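Local coordinates for protein AxyAgu115A (Amphibacillus xylanus NBRC 15112, PDB 6NPS) that is a family GH115 alpha-glucuronidase, a glycoside hydrolase that probably removes glucuronic acid side groups from arabinoglucuronoxylan, at residues E95-Q100 / Y161-P166; N477-T482 / R816-D821; E523-D528 / K583-N588. The protein carries 3 engineered substitutions. All blocks are in the same frame, centred on the assembly; numbering follows the deposited sequence.

In the fold
From the N terminus, contact 1 closes first: residues 161-166 come back after 60 residues to lie beside 95-100, so that the short strand 160-162 edges a four-stranded mixed sheet just before the chain enters the parallel strands of the TIM-barrel region at 170-174. Contact 2 opens beyond the last of these strands, in the loop before helix 482-494, and closes only at strand 814-821 of the C-terminal beta region. Within that long excursion contact 3 opens and closes, tying the loop after helix 500-519 to helix 564-596 of the helical region. Contacts 1 and 3 lie on opposite sides of the chain's centre, their own centres about 49 Å apart.

Contact 1: residues E95-Q100 / Y161-P166; sequences EVFLFQ and YVSKEP
S163 reaches from the end of one strand to the start of the other and joins the two by its side chain. Its CB sits over a face of the F97 ring, 4.0 Å from the ring centroid, a CH-pi contact offset toward CE2 and CD2. From there OG, held between the backbone N and the carbonyl carbon (chi1 66°), turns back to the main chain and accepts the N-H of F97 at 2.8 Å. The same OG gives its proton to a water that in turn donates to E95 O and K164 O, so one hydroxyl and one water tie up three backbone groups where the strand pairing runs out. The N-H of S163 bonds to F97 O, which makes F97 and S163 partners in both directions, one bond through a side chain. Further along, F99 and Y161 exchange N-H to O bonds, both 2.8 Å long. Between the F97/S163 and F99/Y161 pairs lies the non-hydrogen-bonded pair L98/V162, where L98 CD1 meets V162 CG2 at 3.7 Å. The F97 ring, CE1 leading, comes to the edge of the Y161 ring, 4.0 Å from its CD2. At the far end P166 CG packs 3.4 Å from E95 OE1, which is salt-bridged to R171, while OE2 pairs with R121. H129 of helix 120-133 meets the rings of F97, F99 and Y161. The pairing is that of an antiparallel edge strand, 160-162 added to strand 97-106 in a mixed four-stranded sheet with helix 120-133 packed against the F97 and F99 side.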
loop_
_atom_site.group_PDB
_atom_site.type_symbol
_atom_site.label_atom_id
_atom_site.label_comp_id
_atom_site.label_asym_id
_atom_site.label_seq_id
_atom_site.Cartn_x
_atom_site.Cartn_y
_atom_site.Cartn_z
ATOM N N GLU A 95 -48.300 36.157 -6.963
ATOM C CA GLU A 95 -47.567 36.053 -5.703
ATOM C C GLU A 95 -46.963 37.393 -5.273
ATOM O O GLU A 95 -45.809 37.473 -4.857
ATOM C CB GLU A 95 -46.496 34.962 -5.811
ATOM C CG GLU A 95 -47.117 33.612 -6.203
ATOM C CD GLU A 95 -46.135 32.432 -6.269
ATOM O OE1 GLU A 95 -44.910 32.630 -6.381
ATOM O OE2 GLU A 95 -46.617 31.278 -6.239
ATOM N N VAL A 96 -47.761 38.457 -5.354
ATOM C CA VAL A 96 -47.318 39.783 -4.932
ATOM C C VAL A 96 -48.144 40.233 -3.720
ATOM O O VAL A 96 -49.306 39.841 -3.566
ATOM C CB VAL A 96 -47.487 40.765 -6.132
ATOM C CG1 VAL A 96 -47.695 42.183 -5.668
ATOM C CG2 VAL A 96 -46.282 40.667 -7.074
ATOM N N PHE A 97 -47.594 41.129 -2.887
ATOM C CA PHE A 97 -48.435 41.692 -1.835
ATOM C C PHE A 97 -48.155 43.176 -1.664
ATOM O O PHE A 97 -47.124 43.699 -2.096
ATOM C CB PHE A 97 -48.248 40.950 -0.493
ATOM C CG PHE A 97 -46.854 41.001 0.021
ATOM C CD1 PHE A 97 -46.438 42.056 0.822
ATOM C CD2 PHE A 97 -45.947 40.010 -0.308
ATOM C CE1 PHE A 97 -45.125 42.105 1.302
ATOM C CE2 PHE A 97 -44.648 40.049 0.165
ATOM C CZ PHE A 97 -44.238 41.107 0.972
ATOM N N LEU A 98 -49.125 43.842 -1.055
ATOM C CA LEU A 98 -49.027 45.218 -0.593
ATOM C C LEU A 98 -48.955 45.186 0.923
ATOM O O LEU A 98 -49.709 44.452 1.571
ATOM C CB LEU A 98 -50.250 46.017 -1.055
ATOM C CG LEU A 98 -50.521 47.378 -0.416
ATOM C CD1 LEU A 98 -49.531 48.441 -0.946
ATOM C CD2 LEU A 98 -51.961 47.788 -0.687
ATOM N N PHE A 99 -48.036 45.976 1.490
ATOM C CA PHE A 99 -47.757 45.986 2.923
ATOM C C PHE A 99 -47.744 47.476 3.263
ATOM O O PHE A 99 -46.786 48.186 2.930
ATOM C CB PHE A 99 -46.417 45.281 3.182
ATOM C CG PHE A 99 -46.060 45.083 4.627
ATOM C CD1 PHE A 99 -46.322 43.866 5.256
ATOM C CD2 PHE A 99 -45.373 46.084 5.323
ATOM C CE1 PHE A 99 -45.938 43.652 6.583
ATOM C CE2 PHE A 99 -44.980 45.903 6.658
ATOM C CZ PHE A 99 -45.268 44.675 7.291
ATOM N N GLN A 100 -48.824 47.982 3.855
ATOM C CA GLN A 100 -48.994 49.424 3.915
ATOM C C GLN A 100 -49.671 49.821 5.217
ATOM O O GLN A 100 -50.665 49.203 5.611
ATOM C CB GLN A 100 -49.825 49.916 2.721
ATOM C CG GLN A 100 -49.959 51.406 2.681
ATOM C CD GLN A 100 -50.732 51.889 1.468
ATOM O OE1 GLN A 100 -51.252 51.088 0.695
ATOM N NE2 GLN A 100 -50.820 53.210 1.307
ATOM N N TYR A 161 -44.952 49.164 1.003
ATOM C CA TYR A 161 -44.068 48.315 0.227
ATOM C C TYR A 161 -44.946 47.422 -0.635
ATOM O O TYR A 161 -45.933 46.878 -0.128
ATOM C CB TYR A 161 -43.152 47.480 1.146
ATOM C CG TYR A 161 -42.338 46.459 0.391
ATOM C CD1 TYR A 161 -41.348 46.859 -0.506
ATOM C CD2 TYR A 161 -42.595 45.101 0.526
ATOM C CE1 TYR A 161 -40.624 45.927 -1.229
ATOM C CE2 TYR A 161 -41.861 44.154 -0.179
ATOM C CZ TYR A 161 -40.890 44.568 -1.059
ATOM O OH TYR A 161 -40.163 43.623 -1.756
ATOM N N VAL A 162 -44.613 47.315 -1.934
ATOM C CA VAL A 162 -45.277 46.421 -2.894
ATOM C C VAL A 162 -44.217 45.441 -3.420
ATOM O O VAL A 162 -43.257 45.866 -4.078
ATOM C CB VAL A 162 -45.914 47.205 -4.057
ATOM C CG1 VAL A 162 -46.552 46.267 -5.074
ATOM C CG2 VAL A 162 -46.931 48.258 -3.553
ATOM N N SER A 163 -44.356 44.145 -3.115
ATOM C CA SER A 163 -43.346 43.165 -3.538
ATOM C C SER A 163 -43.353 43.027 -5.067
ATOM O O SER A 163 -44.245 43.537 -5.755
ATOM C CB SER A 163 -43.607 41.816 -2.862
ATOM O OG SER A 163 -44.843 41.251 -3.319
ATOM N N LYS A 164 -42.398 42.281 -5.619
ATOM C CA LYS A 164 -42.348 42.066 -7.071
ATOM C C LYS A 164 -42.623 40.596 -7.407
ATOM O O LYS A 164 -42.365 39.724 -6.577
ATOM C CB LYS A 164 -40.990 42.493 -7.632
ATOM C CG LYS A 164 -40.640 43.948 -7.368
ATOM C CD LYS A 164 -39.208 44.253 -7.778
ATOM C CE LYS A 164 -38.966 45.752 -7.865
ATOM N NZ LYS A 164 -38.963 46.232 -9.275
ATOM N N GLU A 165 -43.141 40.303 -8.603
ATOM C CA GLU A 165 -43.410 38.904 -8.928
ATOM C C GLU A 165 -42.113 38.106 -8.789
ATOM O O GLU A 165 -41.030 38.625 -9.099
ATOM C CB GLU A 165 -43.966 38.768 -10.348
ATOM C CG GLU A 165 -45.456 39.060 -10.440
ATOM C CD GLU A 165 -46.030 38.963 -11.865
ATOM O OE1 GLU A 165 -45.332 39.308 -12.841
ATOM O OE2 GLU A 165 -47.189 38.526 -12.000
ATOM N N PRO A 166 -42.170 36.876 -8.293
ATOM C CA PRO A 166 -40.936 36.083 -8.162
ATOM C C PRO A 166 -40.236 35.891 -9.503
ATOM O O PRO A 166 -40.875 35.658 -10.532
ATOM C CB PRO A 166 -41.444 34.749 -7.595
ATOM C CG PRO A 166 -42.712 35.138 -6.807
ATOM C CD PRO A 166 -43.328 36.238 -7.631
HETATM O O HOH W 1 -43.720 38.887 -4.307
#

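Contact 2: residues N477-T482 / R816-D821; sequences NAINKT and RFEVLD
I479 and N480 stand at the centre of a type II beta turn from A478 to K481, and the turn presents both side chains to residues 816-821 of strand 814-821. The amide of N480 does the polar work with both of its ends. ND2 donates to V819 O at 3.0 Å in a nearly straight bond, the acceptor lying in the amide plane. OD1 accepts the N-H of D821 at 2.8 Å, but the donor stands above the carbonyl plane, 36° out of it. Because the two bonds fall on neighbouring peptides of the strand, with L820 between, they fix the rotation of the amide and tell its oxygen from its nitrogen. A water donating to N480 OD1 and to D821 O adds a second link, to the carbonyl of D821. The carboxylate of D821 lies flat against the N480 amide, the planes 4° apart, and D821 OD2 lies 3.5 Å from N480 CG. Beside this polar pair I479 makes the apolar part: with CG1 anti to its own backbone N (chi1 -172°), CD1 reaches L820 CD2 at 3.7 Å and also touches E818 CB. Beyond CB the E818 chain bends back along its own strand, where OE2 forms a side-on salt bridge with NE and NH2 of R816, the NE bond being 2.8 Å. K481, next in the turn, takes the N-cap position, right before helix 482-494. Strand 814-821 runs antiparallel between 803-808 and 828-833, and L820 also packs on W432 of helix 428-440, so the contact bridges a loop of the family GH115 region and a strand of the C-terminal domain.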
loop_
_atom_site.group_PDB
_atom_site.type_symbol
_atom_site.label_atom_id
_atom_site.label_comp_id
_atom_site.label_asym_id
_atom_site.label_seq_id
_atom_site.Cartn_x
_atom_site.Cartn_y
_atom_site.Cartn_z
ATOM N N ASN A 477 -26.431 40.052 -11.694
ATOM C CA ASN A 477 -25.953 41.424 -11.498
ATOM C C ASN A 477 -25.307 41.627 -10.134
ATOM O O ASN A 477 -24.734 42.692 -9.888
ATOM C CB ASN A 477 -27.100 42.437 -11.682
ATOM C CG ASN A 477 -26.607 43.882 -11.936
ATOM O OD1 ASN A 477 -25.531 44.111 -12.506
ATOM N ND2 ASN A 477 -27.415 44.858 -11.517
ATOM N N ALA A 478 -25.372 40.637 -9.249
ATOM C CA ALA A 478 -24.802 40.753 -7.922
ATOM C C ALA A 478 -23.627 39.794 -7.774
ATOM O O ALA A 478 -23.672 38.865 -6.965
ATOM C CB ALA A 478 -25.870 40.453 -6.868
ATOM N N ILE A 479 -22.591 39.978 -8.578
ATOM C CA ILE A 479 -21.420 39.111 -8.471
ATOM C C ILE A 479 -20.722 39.319 -7.121
ATOM O O ILE A 479 -20.709 40.420 -6.559
ATOM C CB ILE A 479 -20.468 39.382 -9.654
ATOM C CG1 ILE A 479 -19.336 38.345 -9.676
ATOM C CG2 ILE A 479 -19.919 40.773 -9.556
ATOM C CD1 ILE A 479 -18.744 38.186 -11.053
ATOM N N ASN A 480 -20.131 38.256 -6.591
ATOM C CA ASN A 480 -19.380 38.311 -5.337
ATOM C C ASN A 480 -20.218 38.880 -4.183
ATOM O O ASN A 480 -19.737 39.667 -3.357
ATOM C CB ASN A 480 -18.084 39.102 -5.533
ATOM C CG ASN A 480 -17.116 38.386 -6.486
ATOM O OD1 ASN A 480 -16.961 37.152 -6.406
ATOM N ND2 ASN A 480 -16.530 39.123 -7.428
ATOM N N LYS A 481 -21.485 38.469 -4.094
ATOM C CA LYS A 481 -22.306 38.886 -2.960
ATOM C C LYS A 481 -22.758 37.719 -2.074
ATOM O O LYS A 481 -23.589 37.929 -1.179
ATOM C CB LYS A 481 -23.529 39.680 -3.453
ATOM C CG LYS A 481 -23.131 41.017 -4.098
ATOM C CD LYS A 481 -23.567 42.213 -3.247
ATOM C CE LYS A 481 -22.774 43.492 -3.584
ATOM N NZ LYS A 481 -21.636 43.821 -2.661
ATOM N N THR A 482 -22.239 36.498 -2.289
ATOM C CA THR A 482 -22.667 35.393 -1.433
ATOM C C THR A 482 -22.079 35.531 -0.031
ATOM O O THR A 482 -22.680 35.045 0.930
ATOM C CB THR A 482 -22.331 34.012 -2.053
ATOM O OG1 THR A 482 -20.929 33.886 -2.263
ATOM C CG2 THR A 482 -23.049 33.809 -3.422
ATOM N N ARG A 816 -16.138 40.436 -20.497
ATOM C CA ARG A 816 -14.901 40.531 -19.738
ATOM C C ARG A 816 -14.759 39.323 -18.835
ATOM O O ARG A 816 -15.755 38.738 -18.405
ATOM C CB ARG A 816 -14.881 41.810 -18.890
ATOM C CG ARG A 816 -15.848 41.774 -17.699
ATOM C CD ARG A 816 -17.344 41.933 -18.126
ATOM N NE ARG A 816 -18.225 41.875 -16.960
ATOM C CZ ARG A 816 -19.547 41.783 -17.006
ATOM N NH1 ARG A 816 -20.174 41.711 -18.169
ATOM N NH2 ARG A 816 -20.242 41.738 -15.871
ATOM N N PHE A 817 -13.514 38.971 -18.527
ATOM C CA PHE A 817 -13.277 38.063 -17.418
ATOM C C PHE A 817 -13.536 38.744 -16.082
ATOM O O PHE A 817 -13.159 39.890 -15.864
ATOM C CB PHE A 817 -11.849 37.521 -17.456
ATOM C CG PHE A 817 -11.677 36.367 -18.403
ATOM C CD1 PHE A 817 -11.986 35.097 -18.014
ATOM C CD2 PHE A 817 -11.214 36.597 -19.711
ATOM C CE1 PHE A 817 -11.863 34.011 -18.900
ATOM C CE2 PHE A 817 -11.053 35.562 -20.570
ATOM C CZ PHE A 817 -11.379 34.251 -20.174
ATOM N N GLU A 818 -14.198 38.034 -15.192
ATOM C CA GLU A 818 -14.437 38.496 -13.834
ATOM C C GLU A 818 -13.779 37.542 -12.847
ATOM O O GLU A 818 -13.775 36.319 -13.070
ATOM C CB GLU A 818 -15.941 38.554 -13.535
ATOM C CG GLU A 818 -16.712 39.563 -14.353
ATOM C CD GLU A 818 -16.766 40.929 -13.691
ATOM O OE1 GLU A 818 -16.099 41.116 -12.648
ATOM O OE2 GLU A 818 -17.463 41.819 -14.224
ATOM N N VAL A 819 -13.299 38.071 -11.722
ATOM C CA VAL A 819 -12.775 37.221 -10.652
ATOM C C VAL A 819 -13.935 36.856 -9.745
ATOM O O VAL A 819 -14.629 37.745 -9.236
ATOM C CB VAL A 819 -11.671 37.921 -9.844
ATOM C CG1 VAL A 819 -11.155 36.987 -8.687
ATOM C CG2 VAL A 819 -10.503 38.380 -10.765
ATOM N N LEU A 820 -14.146 35.550 -9.551
ATOM C CA LEU A 820 -15.116 35.020 -8.601
ATOM C C LEU A 820 -14.368 34.772 -7.294
ATOM O O LEU A 820 -13.628 33.796 -7.179
ATOM C CB LEU A 820 -15.749 33.739 -9.140
ATOM C CG LEU A 820 -16.564 33.894 -10.436
ATOM C CD1 LEU A 820 -17.073 32.524 -10.994
ATOM C CD2 LEU A 820 -17.742 34.766 -10.147
ATOM N N ASP A 821 -14.561 35.661 -6.316
ATOM C CA ASP A 821 -13.855 35.563 -5.041
ATOM C C ASP A 821 -14.187 34.253 -4.351
ATOM O O ASP A 821 -15.343 33.826 -4.333
ATOM C CB ASP A 821 -14.241 36.717 -4.113
ATOM C CG ASP A 821 -13.943 38.093 -4.713
ATOM O OD1 ASP A 821 -13.088 38.188 -5.624
ATOM O OD2 ASP A 821 -14.568 39.082 -4.253
HETATM O O HOH W 2 -17.511 34.345 -5.857
#

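Contact 3: residues E523-D528 / K583-N588; sequences EAMNVD and KMWLLN
The W585 indole leans from its helix onto the chain 525-527 because CG stands anti to the carbonyl carbon (chi1 -75°), while M525, with CG anti to the backbone N (chi1 -170°) and a bend at chi2, slides past it in the opposite direction. One face of the indole takes the backbone of the loop. N526 CA lies over the five-membered ring, 3.8 Å from its centroid, as a CH-pi contact, and M525 O rests above the same face toward the NE1 side. That carbonyl oxygen, M525 O, is 3.4 Å from W585 NE1, but the angle is too poor for a direct bond; a water takes over, donating to M525 O and accepting weakly from NE1. At the six-membered ring the N526 amide is turned 33° from the indole plane, with N526 OD1 3.3 Å from W585 CZ3. The same OD1 accepts the N-H of V527 at 2.6 Å in the carbonyl plane, which steadies the amide beside the ring. M525 CG touches W585 CD1, and M525 CE goes on to L586 CD2, both at 3.8 Å. V527 CB meets W585 CE3 and also OD1 of N588, whose ND2 is bonded to V654 O. M584 CE rests on the opposite face of the indole, toward its rim. An alanine at W585 is likely to open a gap between loop and helix, leaving N526 CA and M525 CG without the ring they rest on and the bridging water without one partner. This is a buried loop-on-helix contact of the helical region, in which an aromatic residue of the long helix 564-596 receives the loop between helices 500-519 and 537-558, extended at 525-527.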
loop_
_atom_site.group_PDB
_atom_site.type_symbol
_atom_site.label_atom_id
_atom_site.label_comp_id
_atom_site.label_asym_id
_atom_site.label_seq_id
_atom_site.Cartn_x
_atom_site.Cartn_y
_atom_site.Cartn_z
ATOM N N GLU A 523 -18.127 11.499 2.609
ATOM C CA GLU A 523 -18.050 10.062 2.377
ATOM C C GLU A 523 -16.881 9.712 1.467
ATOM O O GLU A 523 -16.337 8.601 1.540
ATOM C CB GLU A 523 -19.379 9.562 1.758
ATOM C CG GLU A 523 -20.592 9.684 2.679
ATOM C CD GLU A 523 -21.389 11.018 2.522
ATOM O OE1 GLU A 523 -20.767 12.080 2.152
ATOM O OE2 GLU A 523 -22.644 10.981 2.789
ATOM N N ALA A 524 -16.501 10.633 0.588
ATOM C CA ALA A 524 -15.396 10.430 -0.336
ATOM C C ALA A 524 -14.038 10.824 0.257
ATOM O O ALA A 524 -13.026 10.664 -0.413
ATOM C CB ALA A 524 -15.625 11.259 -1.616
ATOM N N MET A 525 -14.012 11.466 1.410
ATOM C CA MET A 525 -12.729 11.835 2.010
ATOM C C MET A 525 -12.055 10.574 2.545
ATOM O O MET A 525 -12.715 9.615 2.965
ATOM C CB MET A 525 -12.967 12.879 3.103
ATOM C CG MET A 525 -11.701 13.573 3.702
ATOM S SD MET A 525 -10.376 14.063 2.566
ATOM C CE MET A 525 -9.148 14.548 3.770
ATOM N N ASN A 526 -10.733 10.503 2.404
ATOM C CA ASN A 526 -10.048 9.284 2.770
ATOM C C ASN A 526 -8.565 9.584 2.903
ATOM O O ASN A 526 -8.128 10.726 2.783
ATOM C CB ASN A 526 -10.263 8.172 1.739
ATOM C CG ASN A 526 -10.267 6.787 2.380
ATOM O OD1 ASN A 526 -9.254 6.341 2.951
ATOM N ND2 ASN A 526 -11.428 6.118 2.347
ATOM N N VAL A 527 -7.795 8.537 3.149
ATOM C CA VAL A 527 -6.371 8.737 3.343
ATOM C C VAL A 527 -5.691 8.965 1.996
ATOM O O VAL A 527 -6.089 8.396 0.972
ATOM C CB VAL A 527 -5.801 7.520 4.095
ATOM C CG1 VAL A 527 -5.802 6.314 3.193
ATOM C CG2 VAL A 527 -4.422 7.838 4.587
ATOM N N ASP A 528 -4.710 9.873 1.966
ATOM C CA ASP A 528 -3.925 10.134 0.768
ATOM C C ASP A 528 -4.728 10.791 -0.353
ATOM O O ASP A 528 -4.296 10.794 -1.505
ATOM C CB ASP A 528 -3.260 8.849 0.244
ATOM C CG ASP A 528 -2.216 8.284 1.227
ATOM O OD1 ASP A 528 -1.585 9.077 1.959
ATOM O OD2 ASP A 528 -2.035 7.043 1.264
ATOM N N LYS A 583 -10.147 16.225 9.393
ATOM C CA LYS A 583 -8.952 16.155 10.231
ATOM C C LYS A 583 -8.533 14.718 10.484
ATOM O O LYS A 583 -7.340 14.384 10.439
ATOM C CB LYS A 583 -9.233 16.866 11.541
ATOM C CG LYS A 583 -8.146 16.760 12.612
ATOM C CD LYS A 583 -8.631 17.560 13.839
ATOM C CE LYS A 583 -7.692 17.458 15.047
ATOM N NZ LYS A 583 -8.475 18.006 16.228
ATOM N N MET A 584 -9.504 13.863 10.787
ATOM C CA MET A 584 -9.231 12.459 11.050
ATOM C C MET A 584 -8.456 11.837 9.908
ATOM O O MET A 584 -7.467 11.134 10.126
ATOM C CB MET A 584 -10.539 11.696 11.253
ATOM C CG MET A 584 -10.320 10.194 11.481
ATOM S SD MET A 584 -11.939 9.362 11.687
ATOM C CE MET A 584 -12.535 9.386 10.007
ATOM N N TRP A 585 -8.920 12.059 8.681
ATOM C CA TRP A 585 -8.277 11.453 7.521
ATOM C C TRP A 585 -6.922 12.078 7.214
ATOM O O TRP A 585 -6.022 11.391 6.733
ATOM C CB TRP A 585 -9.188 11.571 6.308
ATOM C CG TRP A 585 -10.346 10.585 6.354
ATOM C CD1 TRP A 585 -11.675 10.888 6.415
ATOM C CD2 TRP A 585 -10.249 9.161 6.303
ATOM N NE1 TRP A 585 -12.420 9.730 6.400
ATOM C CE2 TRP A 585 -11.571 8.654 6.338
ATOM C CE3 TRP A 585 -9.162 8.260 6.228
ATOM C CZ2 TRP A 585 -11.858 7.282 6.301
ATOM C CZ3 TRP A 585 -9.439 6.899 6.198
ATOM C CH2 TRP A 585 -10.786 6.418 6.223
ATOM N N LEU A 586 -6.803 13.398 7.369
ATOM C CA LEU A 586 -5.535 14.071 7.156
ATOM C C LEU A 586 -4.485 13.586 8.155
ATOM O O LEU A 586 -3.341 13.326 7.768
ATOM C CB LEU A 586 -5.725 15.582 7.261
ATOM C CG LEU A 586 -6.573 16.187 6.141
ATOM C CD1 LEU A 586 -6.902 17.619 6.525
ATOM C CD2 LEU A 586 -5.843 16.151 4.862
ATOM N N LEU A 587 -4.858 13.452 9.435
ATOM C CA LEU A 587 -3.951 12.846 10.423
ATOM C C LEU A 587 -3.616 11.402 10.086
ATOM O O LEU A 587 -2.498 10.933 10.353
ATOM C CB LEU A 587 -4.575 12.929 11.835
ATOM C CG LEU A 587 -4.696 14.333 12.408
ATOM C CD1 LEU A 587 -5.563 14.273 13.627
ATOM C CD2 LEU A 587 -3.260 14.955 12.820
ATOM N N ASN A 588 -4.596 10.637 9.581
ATOM C CA ASN A 588 -4.323 9.264 9.180
ATOM C C ASN A 588 -3.278 9.228 8.061
ATOM O O ASN A 588 -2.424 8.324 8.022
ATOM C CB ASN A 588 -5.653 8.586 8.748
ATOM C CG ASN A 588 -5.516 7.097 8.442
ATOM O OD1 ASN A 588 -6.299 6.562 7.645
ATOM N ND2 ASN A 588 -4.580 6.409 9.098
HETATM O O HOH W 3 -14.907 9.495 4.759
#